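Side-chain contacts in fimbrial subunit type 1 (Actinomyces oris, PDB 3UXF), which serves as the major structural subunit of the fimbriae that this bacterium anchors to its cell wall: residues T262-K266 with D267-A271; A302-D305 with A306-L310; D368-K371 with Y372-A375; P403-G407 with G408-F412. One frame throughout, in Å; residues are numbered along the deposited sequence.

From the N terminus the four contacts follow in series, none nested in or crossing another, each closing a short piece of continuous chain. Interaction 1 closes the hairpin that joins strands 258-264 and 269-275. Interaction 2, its centre about 17 Å from that of interaction 1, turns the loop between strands 295-302 and 312-321. Interactions 3 and 4 both belong to the prealbumin-like fold: the first lies between strands 344-362 and 376-385, the second between strands 388-391 and 412-413, their centres about 21 Å apart. Interactions 2 and 4 touch, A306 CB lying 3.8 Å from G408 CA, so two turns far apart in sequence pack together.

Interaction 1: residues T262-K266 with D267-A271; sequences TAEGK and DHNWA
A263 and W270 pair across a beta hairpin whose strands, 258-264 and 269-275, run antiparallel and are joined by a short turn around K266 and D267. The backbone bonds come first: A263 N reaches W270 O over 2.9 Å, and W270 N returns a bond of equal length to A263 O. Next to this pair, the CA-H of T262 makes a weaker contact with W270 O.

Side-chain polarity takes over where the strands part. N269 carries an amide suited to the turn because its OD1 accepts from G265 N at 3.2 Å, in the carbonyl plane and on a lone pair. Its CG stands beside the backbone N (chi1 -61°), which lets OD1 reach back to the N-H of G265. E264 lies alongside, pointing the same way, its carboxylate plane 45° from the amide; a water bridges E264 OE2 and N269 ND2. K266 and D267 also run side by side at the exposed tip, joined by a long, weak salt bridge, K266 NZ to D267 OD2 3.5 Å, and by a water between K266 NZ and D267 OD1.

Apolar packing falls on the face carrying A263 and W270, where W330 and P335 also meet the indole. Glycine lets the backbone come close to that ring: G265 CA lies in the indole plane at its edge, 3.7 Å from W270 NE1.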
loop_
_atom_site.group_PDB
_atom_site.type_symbol
_atom_site.label_atom_id
_atom_site.label_comp_id
_atom_site.label_asym_id
_atom_site.label_seq_id
_atom_site.Cartn_x
_atom_site.Cartn_y
_atom_site.Cartn_z
ATOM N N THR A 262 9.289 3.202 -17.865
ATOM C CA THR A 262 10.271 3.123 -16.786
ATOM C C THR A 262 11.356 4.162 -16.982
ATOM O O THR A 262 11.571 4.657 -18.101
ATOM C CB THR A 262 10.958 1.744 -16.644
ATOM O OG1 THR A 262 11.593 1.372 -17.884
ATOM C CG2 THR A 262 9.942 0.674 -16.289
ATOM N N ALA A 263 12.043 4.494 -15.897
ATOM C CA ALA A 263 13.070 5.543 -15.961
ATOM C C ALA A 263 14.088 5.320 -14.851
ATOM O O ALA A 263 13.744 4.878 -13.751
ATOM C CB ALA A 263 12.447 6.936 -15.855
ATOM N N GLU A 264 15.343 5.670 -15.131
ATOM C CA GLU A 264 16.358 5.678 -14.105
ATOM C C GLU A 264 16.151 6.846 -13.145
ATOM O O GLU A 264 15.820 7.957 -13.543
ATOM C CB GLU A 264 17.725 5.804 -14.772
ATOM C CG GLU A 264 18.340 4.508 -15.212
ATOM C CD GLU A 264 19.635 4.264 -14.466
ATOM O OE1 GLU A 264 20.615 4.995 -14.751
ATOM O OE2 GLU A 264 19.655 3.379 -13.572
ATOM N N GLY A 265 16.387 6.607 -11.867
ATOM C CA GLY A 265 16.280 7.644 -10.890
ATOM C C GLY A 265 17.583 7.818 -10.130
ATOM O O GLY A 265 18.618 7.170 -10.428
ATOM N N LYS A 266 17.509 8.675 -9.129
ATOM C CA LYS A 266 18.689 9.049 -8.354
ATOM C C LYS A 266 19.066 7.947 -7.387
ATOM O O LYS A 266 20.160 7.394 -7.480
ATOM C CB LYS A 266 18.428 10.367 -7.621
ATOM C CG LYS A 266 19.542 10.869 -6.705
ATOM C CD LYS A 266 19.024 12.113 -5.942
ATOM C CE LYS A 266 20.069 12.760 -5.047
ATOM N NZ LYS A 266 20.374 11.948 -3.840
ATOM N N ASP A 267 18.147 7.626 -6.474
ATOM C CA ASP A 267 18.378 6.603 -5.462
ATOM C C ASP A 267 17.493 5.389 -5.695
ATOM O O ASP A 267 17.613 4.378 -4.991
ATOM C CB ASP A 267 18.086 7.147 -4.083
ATOM C CG ASP A 267 19.101 8.212 -3.648
ATOM O OD1 ASP A 267 20.248 8.156 -4.118
ATOM O OD2 ASP A 267 18.725 9.079 -2.844
ATOM N N HIS A 268 16.615 5.517 -6.677
ATOM C CA HIS A 268 15.665 4.458 -7.033
ATOM C C HIS A 268 15.489 4.536 -8.525
ATOM O O HIS A 268 15.907 5.509 -9.161
ATOM C CB HIS A 268 14.300 4.780 -6.428
ATOM C CG HIS A 268 14.346 4.984 -4.954
ATOM N ND1 HIS A 268 14.549 6.219 -4.377
ATOM C CD2 HIS A 268 14.186 4.107 -3.936
ATOM C CE1 HIS A 268 14.513 6.091 -3.061
ATOM N NE2 HIS A 268 14.296 4.823 -2.772
ATOM N N ASN A 269 14.829 3.537 -9.092
ATOM C CA ASN A 269 14.280 3.694 -10.427
ATOM C C ASN A 269 12.777 3.780 -10.335
ATOM O O ASN A 269 12.223 3.820 -9.227
ATOM C CB ASN A 269 14.690 2.541 -11.330
ATOM C CG ASN A 269 16.186 2.463 -11.480
ATOM O OD1 ASN A 269 16.840 3.490 -11.610
ATOM N ND2 ASN A 269 16.741 1.248 -11.435
ATOM N N TRP A 270 12.143 3.920 -11.496
ATOM C CA TRP A 270 10.743 4.336 -11.515
ATOM C C TRP A 270 9.973 3.623 -12.612
ATOM O O TRP A 270 10.483 3.396 -13.713
ATOM C CB TRP A 270 10.641 5.848 -11.748
ATOM C CG TRP A 270 11.276 6.625 -10.691
ATOM C CD1 TRP A 270 12.566 7.123 -10.689
ATOM C CD2 TRP A 270 10.688 7.028 -9.453
ATOM N NE1 TRP A 270 12.792 7.801 -9.527
ATOM C CE2 TRP A 270 11.665 7.766 -8.745
ATOM C CE3 TRP A 270 9.426 6.848 -8.866
ATOM C CZ2 TRP A 270 11.431 8.323 -7.485
ATOM C CZ3 TRP A 270 9.199 7.424 -7.603
ATOM C CH2 TRP A 270 10.200 8.142 -6.931
ATOM N N ALA A 271 8.732 3.207 -12.300
ATOM C CA ALA A 271 7.879 2.574 -13.297
ATOM C C ALA A 271 6.512 3.210 -13.167
ATOM O O ALA A 271 5.956 3.246 -12.074
ATOM C CB ALA A 271 7.756 1.089 -13.019
HETATM O O HOH W 1 19.780 1.235 -12.239
HETATM O O HOH W 2 14.956 9.985 -9.160
HETATM O O HOH W 3 22.269 9.822 -3.592
#

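Interaction 2: residues A302-D305 with A306-L310; sequences AKFD and AAVNL
D305 and V308 close a type I beta turn, the bend that carries the chain from strand 295-302 toward strand 312-321. D305 is the first residue of the turn, and its peptide does the closing: V308 N donates to D305 O over 3.0 Å, with an N-H...O angle of 150° and the donor well above the carbonyl plane. The carboxylate of D305 leads away from the turn, and its OD1 forms a salt bridge with K234 NZ, so the charge is met at the surface while the backbone makes the bend.

A306, second in the turn, points its methyl away from the bend, and so short a side chain suits this exposed corner.

F304 supplies the apolar side. With CG beside its own backbone N (chi1 -55°), the ring packs with V308 and L310, and the side chain also touches I201 and I233. A branched valine suits its place because its two methyls reach different parts of F304: V308 CG1 comes within 3.8 Å of F304 CB, while V308 CG2 approaches F304 CD1 at 4.2 Å. L310 crosses F304 at about a right angle. Its CD1 methyl sits over one face of the ring, and its CD2 methyl is 4.2 Å from F304 CE1.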
loop_
_atom_site.group_PDB
_atom_site.type_symbol
_atom_site.label_atom_id
_atom_site.label_comp_id
_atom_site.label_asym_id
_atom_site.label_seq_id
_atom_site.Cartn_x
_atom_site.Cartn_y
_atom_site.Cartn_z
ATOM N N ALA A 302 8.895 -8.626 -10.297
ATOM C CA ALA A 302 10.228 -8.129 -10.035
ATOM C C ALA A 302 11.247 -9.243 -10.191
ATOM O O ALA A 302 11.091 -10.321 -9.640
ATOM C CB ALA A 302 10.303 -7.557 -8.636
ATOM N N LYS A 303 12.297 -8.967 -10.956
ATOM C CA LYS A 303 13.329 -9.955 -11.220
ATOM C C LYS A 303 14.661 -9.395 -10.802
ATOM O O LYS A 303 14.855 -8.167 -10.799
ATOM C CB LYS A 303 13.394 -10.177 -12.726
ATOM C CG LYS A 303 12.111 -10.713 -13.370
ATOM C CD LYS A 303 11.875 -12.148 -13.065
ATOM C CE LYS A 303 10.823 -12.755 -14.017
ATOM N NZ LYS A 303 9.371 -12.375 -13.784
ATOM N N PHE A 304 15.602 -10.290 -10.495
ATOM C CA PHE A 304 16.902 -9.910 -9.967
ATOM C C PHE A 304 18.005 -10.682 -10.683
ATOM O O PHE A 304 17.771 -11.758 -11.195
ATOM C CB PHE A 304 17.000 -10.283 -8.472
ATOM C CG PHE A 304 15.871 -9.690 -7.639
ATOM C CD1 PHE A 304 15.965 -8.409 -7.154
ATOM C CD2 PHE A 304 14.752 -10.464 -7.368
ATOM C CE1 PHE A 304 14.902 -7.852 -6.399
ATOM C CE2 PHE A 304 13.698 -9.919 -6.607
ATOM C CZ PHE A 304 13.786 -8.626 -6.137
ATOM N N ASP A 305 19.221 -10.155 -10.631
ATOM C CA ASP A 305 20.359 -11.039 -10.895
ATOM C C ASP A 305 20.395 -12.044 -9.754
ATOM O O ASP A 305 20.152 -11.671 -8.590
ATOM C CB ASP A 305 21.656 -10.244 -10.895
ATOM C CG ASP A 305 21.763 -9.320 -12.087
ATOM O OD1 ASP A 305 21.307 -9.719 -13.192
ATOM O OD2 ASP A 305 22.301 -8.204 -11.917
ATOM N N ALA A 306 20.738 -13.281 -10.065
ATOM C CA ALA A 306 20.781 -14.318 -9.045
ATOM C C ALA A 306 21.606 -13.925 -7.839
ATOM O O ALA A 306 21.179 -14.204 -6.714
ATOM C CB ALA A 306 21.277 -15.646 -9.629
ATOM N N ALA A 307 22.751 -13.270 -8.029
ATOM C CA ALA A 307 23.603 -12.973 -6.884
ATOM C C ALA A 307 23.323 -11.647 -6.220
ATOM O O ALA A 307 24.169 -11.127 -5.495
ATOM C CB ALA A 307 25.081 -13.071 -7.290
ATOM N N VAL A 308 22.103 -11.114 -6.437
ATOM C CA VAL A 308 21.733 -9.824 -5.865
ATOM C C VAL A 308 21.987 -9.754 -4.370
ATOM O O VAL A 308 21.721 -10.704 -3.648
ATOM C CB VAL A 308 20.247 -9.531 -6.120
ATOM C CG1 VAL A 308 19.345 -10.638 -5.544
ATOM C CG2 VAL A 308 19.840 -8.171 -5.563
ATOM N N ASN A 309 22.498 -8.622 -3.902
ATOM C CA ASN A 309 22.698 -8.467 -2.481
ATOM C C ASN A 309 21.409 -7.981 -1.863
ATOM O O ASN A 309 21.171 -6.788 -1.760
ATOM C CB ASN A 309 23.826 -7.502 -2.209
ATOM C CG ASN A 309 24.076 -7.319 -0.732
ATOM O OD1 ASN A 309 23.322 -7.803 0.110
ATOM N ND2 ASN A 309 25.138 -6.601 -0.410
ATOM N N LEU A 310 20.568 -8.927 -1.468
ATOM C CA LEU A 310 19.282 -8.607 -0.857
ATOM C C LEU A 310 19.308 -8.601 0.661
ATOM O O LEU A 310 18.240 -8.522 1.296
ATOM C CB LEU A 310 18.198 -9.608 -1.335
ATOM C CG LEU A 310 17.468 -9.322 -2.652
ATOM C CD1 LEU A 310 16.446 -10.424 -2.997
ATOM C CD2 LEU A 310 16.747 -8.002 -2.681
#

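Interaction 3: residues D368-K371 with Y372-A375; sequences DKTK and YNGA
The ring of Y372 lies obliquely against the backbone it has just left, with CD2 3.7 Å from K369 O and CD1 4.0 Å from K371 C. Beyond this short piece of chain the ring of Y456 meets it with the planes about 50° apart, and the phenol OH bonds to D364 and to the backbone N of L366; a tyrosine thus combines an apolar ring for a buried place with a hydroxyl that ties down the preceding loop. The amide of N373 is the second flat group. It crosses T370 obliquely, its ND2 3.6 Å from T370 CB, and it is held by bonds outside the turn: ND2 donates to G416 O, while OD1 receives a weak bond from G418 N.

The third flat group, the carboxylate of D368, stands at the start of a 3-10 turn in the prealbumin-like fold. Its OD1 accepts T370 N at 3.2 Å, which makes an Asx turn, and also T370 OG1 at 2.7 Å. Both donors come from the same face of the carboxylate. T370 suits this place because its OG1 sits between its own backbone N and carbonyl carbon (chi1 74°), close enough to the N-H for one carboxylate oxygen to hold both groups. K371 N bonds to D368 O, so D368 begins the 3-10 pattern with its carbonyl as well as its carboxylate. The turn then runs on in the same way: Y372 N meets K369 O at 3.0 Å, and N373 N meets T370 O at 3.1 Å, the donor in each of these two standing well above the carbonyl plane.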
loop_
_atom_site.group_PDB
_atom_site.type_symbol
_atom_site.label_atom_id
_atom_site.label_comp_id
_atom_site.label_asym_id
_atom_site.label_seq_id
_atom_site.Cartn_x
_atom_site.Cartn_y
_atom_site.Cartn_z
ATOM N N ASP A 368 42.667 -27.054 14.868
ATOM C CA ASP A 368 42.866 -26.892 13.427
ATOM C C ASP A 368 41.505 -26.922 12.717
ATOM O O ASP A 368 41.074 -27.981 12.273
ATOM C CB ASP A 368 43.774 -27.985 12.874
ATOM C CG ASP A 368 44.048 -27.818 11.385
ATOM O OD1 ASP A 368 43.579 -26.808 10.805
ATOM O OD2 ASP A 368 44.731 -28.686 10.804
ATOM N N LYS A 369 40.874 -25.761 12.607
ATOM C CA LYS A 369 39.531 -25.654 12.021
ATOM C C LYS A 369 39.488 -26.085 10.554
ATOM O O LYS A 369 38.394 -26.330 10.008
ATOM C CB LYS A 369 38.992 -24.225 12.106
ATOM C CG LYS A 369 38.962 -23.584 13.483
ATOM C CD LYS A 369 38.361 -24.506 14.480
ATOM C CE LYS A 369 38.170 -23.797 15.806
ATOM N NZ LYS A 369 37.635 -24.770 16.809
ATOM N N THR A 370 40.638 -26.135 9.886
ATOM C CA THR A 370 40.640 -26.519 8.472
ATOM C C THR A 370 40.231 -27.983 8.282
ATOM O O THR A 370 39.836 -28.382 7.191
ATOM C CB THR A 370 41.992 -26.231 7.757
ATOM O OG1 THR A 370 42.970 -27.200 8.169
ATOM C CG2 THR A 370 42.460 -24.829 8.050
ATOM N N LYS A 371 40.286 -28.780 9.347
ATOM C CA LYS A 371 39.832 -30.158 9.279
ATOM C C LYS A 371 38.306 -30.249 9.061
ATOM O O LYS A 371 37.789 -31.316 8.739
ATOM C CB LYS A 371 40.208 -30.916 10.560
ATOM C CG LYS A 371 41.727 -31.112 10.744
ATOM C CD LYS A 371 42.309 -32.032 9.694
ATOM C CE LYS A 371 43.859 -32.038 9.761
ATOM N NZ LYS A 371 44.479 -32.721 8.577
ATOM N N TYR A 372 37.615 -29.129 9.256
ATOM C CA TYR A 372 36.155 -29.077 9.042
ATOM C C TYR A 372 35.796 -28.431 7.703
ATOM O O TYR A 372 34.607 -28.197 7.418
ATOM C CB TYR A 372 35.485 -28.331 10.196
ATOM C CG TYR A 372 35.781 -28.986 11.535
ATOM C CD1 TYR A 372 35.374 -30.274 11.792
ATOM C CD2 TYR A 372 36.482 -28.295 12.522
ATOM C CE1 TYR A 372 35.674 -30.890 13.011
ATOM C CE2 TYR A 372 36.777 -28.887 13.744
ATOM C CZ TYR A 372 36.365 -30.179 13.974
ATOM O OH TYR A 372 36.603 -30.800 15.179
ATOM N N ASN A 373 36.794 -28.131 6.869
ATOM C CA ASN A 373 36.531 -27.699 5.494
ATOM C C ASN A 373 36.118 -28.844 4.588
ATOM O O ASN A 373 36.412 -30.014 4.859
ATOM C CB ASN A 373 37.788 -27.023 4.919
ATOM C CG ASN A 373 38.079 -25.698 5.570
ATOM O OD1 ASN A 373 37.176 -25.042 6.125
ATOM N ND2 ASN A 373 39.357 -25.275 5.511
ATOM N N GLY A 374 35.419 -28.512 3.503
ATOM C CA GLY A 374 34.977 -29.487 2.538
ATOM C C GLY A 374 33.668 -30.180 2.869
ATOM O O GLY A 374 33.255 -31.082 2.162
ATOM N N ALA A 375 33.032 -29.771 3.957
ATOM C CA ALA A 375 31.697 -30.243 4.245
ATOM C C ALA A 375 30.746 -29.510 3.304
ATOM O O ALA A 375 30.898 -28.309 3.077
ATOM C CB ALA A 375 31.319 -29.929 5.711
#

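Interaction 4: residues P403-G407 with G408-F412; sequences PLTIG and GEKTF
I406 and E409 face each other across a type I' beta turn closed by a single antiparallel bridge, a hydrogen-bonded pair, in a loop of the prealbumin-like fold that directly follows the calcium ligand D402. Two backbone bonds hold the bend: I406 N to E409 O is short and almost straight (2.8 Å, 175°), while E409 N to I406 O, at 3.0 Å, comes from above the carbonyl plane. The corner residues G407 and G408 both have positive phi, backbone angles that glycine takes up readily.

The tightly packed side is apolar. I406 and F412 cross at about a right angle, with I406 CB 3.9 Å from F412 CZ, and both residues also reach I422 of strand 419-426. A beta-branched isoleucine fits here because its bulk begins at CB, where F412 CZ arrives. On another side of the bend, with OG1 beside its backbone N (chi1 -65°), T405 turns CG2 anti to that N, which sets this methyl 3.6 Å from G408 CA.

The other side is looser and polar. K410 lays its aliphatic chain across T405, K410 CG coming 3.7 Å from T405 OG1, and its CD passes P403 CG at the wider spacing of 4.1 Å; the flexible stem covers these neighbours while the charged end leads away. E409 likewise sends its carboxylate outward. There a single water donates both to E409 OE2 and, over 2.7 Å, to G407 O.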
loop_
_atom_site.group_PDB
_atom_site.type_symbol
_atom_site.label_atom_id
_atom_site.label_comp_id
_atom_site.label_asym_id
_atom_site.label_seq_id
_atom_site.Cartn_x
_atom_site.Cartn_y
_atom_site.Cartn_z
ATOM N N PRO A 403 16.265 -29.199 -3.458
ATOM C CA PRO A 403 16.673 -28.165 -2.502
ATOM C C PRO A 403 16.406 -26.780 -3.076
ATOM O O PRO A 403 16.077 -26.599 -4.266
ATOM C CB PRO A 403 18.185 -28.398 -2.372
ATOM C CG PRO A 403 18.596 -28.890 -3.730
ATOM C CD PRO A 403 17.435 -29.816 -4.111
ATOM N N LEU A 404 16.537 -25.784 -2.211
ATOM C CA LEU A 404 16.371 -24.401 -2.622
ATOM C C LEU A 404 17.538 -23.868 -3.430
ATOM O O LEU A 404 18.717 -24.193 -3.183
ATOM C CB LEU A 404 16.223 -23.517 -1.381
ATOM C CG LEU A 404 15.036 -23.781 -0.480
ATOM C CD1 LEU A 404 15.205 -22.884 0.725
ATOM C CD2 LEU A 404 13.715 -23.470 -1.212
ATOM N N THR A 405 17.211 -22.984 -4.378
ATOM C CA THR A 405 18.237 -22.218 -5.051
ATOM C C THR A 405 18.305 -20.875 -4.346
ATOM O O THR A 405 17.292 -20.171 -4.244
ATOM C CB THR A 405 17.853 -21.995 -6.538
ATOM O OG1 THR A 405 17.827 -23.268 -7.211
ATOM C CG2 THR A 405 18.862 -21.076 -7.246
ATOM N N ILE A 406 19.476 -20.557 -3.805
ATOM C CA ILE A 406 19.675 -19.385 -2.949
ATOM C C ILE A 406 20.832 -18.622 -3.587
ATOM O O ILE A 406 21.960 -19.125 -3.670
ATOM C CB ILE A 406 20.094 -19.850 -1.547
ATOM C CG1 ILE A 406 19.013 -20.758 -0.944
ATOM C CG2 ILE A 406 20.369 -18.644 -0.684
ATOM C CD1 ILE A 406 19.499 -21.545 0.313
ATOM N N GLY A 407 20.558 -17.414 -4.049
ATOM C CA GLY A 407 21.589 -16.629 -4.722
ATOM C C GLY A 407 22.128 -17.346 -5.950
ATOM O O GLY A 407 23.310 -17.203 -6.284
ATOM N N GLY A 408 21.276 -18.120 -6.606
ATOM C CA GLY A 408 21.676 -18.916 -7.763
ATOM C C GLY A 408 22.470 -20.180 -7.465
ATOM O O GLY A 408 22.936 -20.824 -8.403
ATOM N N GLU A 409 22.618 -20.541 -6.189
ATOM C CA GLU A 409 23.393 -21.706 -5.811
ATOM C C GLU A 409 22.568 -22.721 -5.044
ATOM O O GLU A 409 21.610 -22.342 -4.360
ATOM C CB GLU A 409 24.556 -21.263 -4.922
ATOM C CG GLU A 409 25.486 -20.257 -5.604
ATOM C CD GLU A 409 26.200 -20.838 -6.829
ATOM O OE1 GLU A 409 26.348 -22.073 -6.939
ATOM O OE2 GLU A 409 26.614 -20.047 -7.699
ATOM N N LYS A 410 22.942 -24.000 -5.135
ATOM C CA LYS A 410 22.239 -25.013 -4.367
ATOM C C LYS A 410 23.127 -25.698 -3.360
ATOM O O LYS A 410 22.597 -26.351 -2.471
ATOM C CB LYS A 410 21.615 -26.103 -5.251
ATOM C CG LYS A 410 20.416 -25.634 -6.050
ATOM C CD LYS A 410 19.851 -26.743 -6.951
ATOM C CE LYS A 410 20.542 -26.706 -8.311
ATOM N NZ LYS A 410 20.329 -27.941 -9.148
ATOM N N THR A 411 24.443 -25.572 -3.496
ATOM C CA THR A 411 25.370 -26.338 -2.639
ATOM C C THR A 411 26.358 -25.407 -1.991
ATOM O O THR A 411 26.908 -24.510 -2.653
ATOM C CB THR A 411 26.097 -27.452 -3.434
ATOM O OG1 THR A 411 25.131 -28.322 -4.030
ATOM C CG2 THR A 411 26.998 -28.272 -2.505
ATOM N N PHE A 412 26.582 -25.570 -0.684
ATOM C CA PHE A 412 27.391 -24.625 0.060
ATOM C C PHE A 412 28.504 -25.410 0.736
ATOM O O PHE A 412 28.218 -26.380 1.444
ATOM C CB PHE A 412 26.513 -23.851 1.065
ATOM C CG PHE A 412 25.444 -23.108 0.391
ATOM C CD1 PHE A 412 24.243 -23.736 0.094
ATOM C CD2 PHE A 412 25.674 -21.832 -0.108
ATOM C CE1 PHE A 412 23.246 -23.080 -0.655
ATOM C CE2 PHE A 412 24.697 -21.165 -0.840
ATOM C CZ PHE A 412 23.488 -21.786 -1.113
HETATM O O HOH W 4 20.289 -25.598 -1.308
HETATM O O HOH W 5 25.202 -17.447 -8.244
#